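Local coordinates for protein latent form of PPO4 Tyrosinase (Agaricus bisporus var. bisporus H97, PDB 4OUA) that uses a copper pair to hydroxylate monophenols and oxidise the resulting o-diphenols to o-quinones, the first step of melanin synthesis, at residues L3-P8 with Y97-Q102. Numbering follows the deposited sequence.
With NA (sodium ion), chain L.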
loop_
_atom_site.group_PDB
_atom_site.type_symbol
_atom_site.label_atom_id
_atom_site.label_comp_id
_atom_site.label_asym_id
_atom_site.label_seq_id
_atom_site.Cartn_x
_atom_site.Cartn_y
_atom_site.Cartn_z
ATOM N N LEU B 3 -6.714 26.368 3.789
ATOM C CA LEU B 3 -7.678 25.280 3.905
ATOM C C LEU B 3 -7.157 24.237 4.892
ATOM O O LEU B 3 -6.254 23.466 4.574
ATOM C CB LEU B 3 -7.946 24.648 2.535
ATOM C CG LEU B 3 -8.913 23.468 2.509
ATOM C CD1 LEU B 3 -10.284 23.915 2.991
ATOM C CD2 LEU B 3 -8.994 22.882 1.109
ATOM N N ALA B 4 -7.636 24.236 6.148
ATOM C CA ALA B 4 -7.193 23.340 7.207
ATOM C C ALA B 4 -7.743 21.929 7.033
ATOM O O ALA B 4 -8.929 21.740 6.763
ATOM C CB ALA B 4 -7.594 23.895 8.563
ATOM N N THR B 5 -6.864 20.944 7.190
ATOM C CA THR B 5 -7.253 19.541 7.131
ATOM C C THR B 5 -7.843 19.079 8.460
ATOM O O THR B 5 -7.119 18.613 9.340
ATOM C CB THR B 5 -6.057 18.648 6.774
ATOM O OG1 THR B 5 -5.547 19.025 5.489
ATOM C CG2 THR B 5 -6.470 17.183 6.748
ATOM N N VAL B 6 -9.157 19.211 8.601
ATOM C CA VAL B 6 -9.832 18.850 9.845
ATOM C C VAL B 6 -10.576 17.527 9.715
ATOM O O VAL B 6 -10.914 16.893 10.716
ATOM C CB VAL B 6 -10.826 19.941 10.283
ATOM C CG1 VAL B 6 -10.096 21.255 10.529
ATOM C CG2 VAL B 6 -11.914 20.115 9.236
ATOM N N GLY B 7 -10.832 17.114 8.478
ATOM C CA GLY B 7 -11.514 15.860 8.221
ATOM C C GLY B 7 -12.988 16.053 7.930
ATOM O O GLY B 7 -13.482 17.181 7.920
ATOM N N PRO B 8 -13.705 14.946 7.692
ATOM C CA PRO B 8 -15.135 15.001 7.370
ATOM C C PRO B 8 -15.993 15.377 8.577
ATOM O O PRO B 8 -15.610 15.100 9.714
ATOM C CB PRO B 8 -15.441 13.575 6.905
ATOM C CG PRO B 8 -14.441 12.732 7.617
ATOM C CD PRO B 8 -13.192 13.565 7.709
ATOM N N TYR B 97 -8.547 14.671 1.580
ATOM C CA TYR B 97 -9.266 14.235 0.389
ATOM C C TYR B 97 -10.677 13.810 0.769
ATOM O O TYR B 97 -11.653 14.217 0.141
ATOM C CB TYR B 97 -8.518 13.086 -0.293
ATOM C CG TYR B 97 -9.171 12.548 -1.545
ATOM C CD1 TYR B 97 -8.945 13.140 -2.780
ATOM C CD2 TYR B 97 -9.996 11.432 -1.497
ATOM C CE1 TYR B 97 -9.533 12.643 -3.932
ATOM C CE2 TYR B 97 -10.587 10.927 -2.642
ATOM C CZ TYR B 97 -10.351 11.537 -3.858
ATOM O OH TYR B 97 -10.938 11.040 -5.000
ATOM N N GLU B 98 -10.772 12.991 1.811
ATOM C CA GLU B 98 -12.053 12.556 2.350
ATOM C C GLU B 98 -12.879 13.758 2.800
ATOM O O GLU B 98 -14.098 13.785 2.639
ATOM C CB GLU B 98 -11.828 11.592 3.517
ATOM C CG GLU B 98 -13.078 10.917 4.041
ATOM C CD GLU B 98 -12.792 10.036 5.241
ATOM O OE1 GLU B 98 -11.810 10.316 5.965
ATOM O OE2 GLU B 98 -13.545 9.063 5.460
ATOM N N GLN B 99 -12.198 14.751 3.361
ATOM C CA GLN B 99 -12.839 15.977 3.823
ATOM C C GLN B 99 -13.425 16.778 2.665
ATOM O O GLN B 99 -14.556 17.254 2.740
ATOM C CB GLN B 99 -11.836 16.835 4.601
ATOM C CG GLN B 99 -12.277 18.272 4.834
ATOM C CD GLN B 99 -11.184 19.125 5.455
ATOM O OE1 GLN B 99 -10.460 18.677 6.344
ATOM N NE2 GLN B 99 -11.054 20.357 4.981
ATOM N N ILE B 100 -12.650 16.926 1.596
ATOM C CA ILE B 100 -13.081 17.706 0.440
ATOM C C ILE B 100 -14.122 16.956 -0.383
ATOM O O ILE B 100 -15.010 17.563 -0.980
ATOM C CB ILE B 100 -11.895 18.075 -0.465
ATOM C CG1 ILE B 100 -10.897 18.936 0.306
ATOM C CG2 ILE B 100 -12.376 18.818 -1.697
ATOM C CD1 ILE B 100 -11.508 20.192 0.886
ATOM N N LEU B 101 -14.010 15.633 -0.410
ATOM C CA LEU B 101 -14.959 14.806 -1.141
ATOM C C LEU B 101 -16.335 14.843 -0.481
ATOM O O LEU B 101 -17.356 14.852 -1.167
ATOM C CB LEU B 101 -14.458 13.366 -1.238
ATOM C CG LEU B 101 -15.220 12.459 -2.207
ATOM C CD1 LEU B 101 -15.194 13.042 -3.611
ATOM C CD2 LEU B 101 -14.642 11.054 -2.200
ATOM N N GLN B 102 -16.359 14.865 0.848
ATOM C CA GLN B 102 -17.619 14.919 1.583
ATOM C C GLN B 102 -18.306 16.262 1.379
ATOM O O GLN B 102 -19.524 16.329 1.212
ATOM C CB GLN B 102 -17.400 14.674 3.076
ATOM C CG GLN B 102 -18.698 14.602 3.869
ATOM C CD GLN B 102 -18.517 14.926 5.339
ATOM O OE1 GLN B 102 -17.713 15.786 5.705
ATOM N NE2 GLN B 102 -19.268 14.240 6.193
HETATM NA NA NA L . -11.515 11.957 7.828
#
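Q99 places CG opposite its backbone N (chi1 166°) and stays extended beyond CG, and its terminal amide meets the backbone of A4, V6 and G7. OE1 accepts two hydrogen bonds. V6 N lies 2.7 Å from Q99 OE1 and approaches at a bent N-H...O angle of 130°. G7 N, also 2.7 Å from Q99 OE1, comes in much straighter, at 166°. On the other branch, Q99 NE2 donates to A4 O at 3.1 Å, with that oxygen close to the amide plane. Bonds on both branches fix the rotation of the amide. T5, between A4 and V6 in sequence, is the centre of an inverse gamma turn, and T5 O accepts a hydrogen bond from W336 NE1. The contact ties the N-terminal segment 3-8 to helix 86-109 of the tyrosinase di-copper domain. The same helix carries the copper ligand H90, whose side chain is about 11 Å from that of T5. L3 and I100 meet tip to tip, CD2 to CD1, at 3.7 Å. P8 packs its CB against the amide of Q102, 3.4 Å from OE1; that oxygen accepts from T9 N. E98 OE1 binds the sodium ion at 2.5 Å, together with L347 O, while OE2 forms a salt bridge with R15.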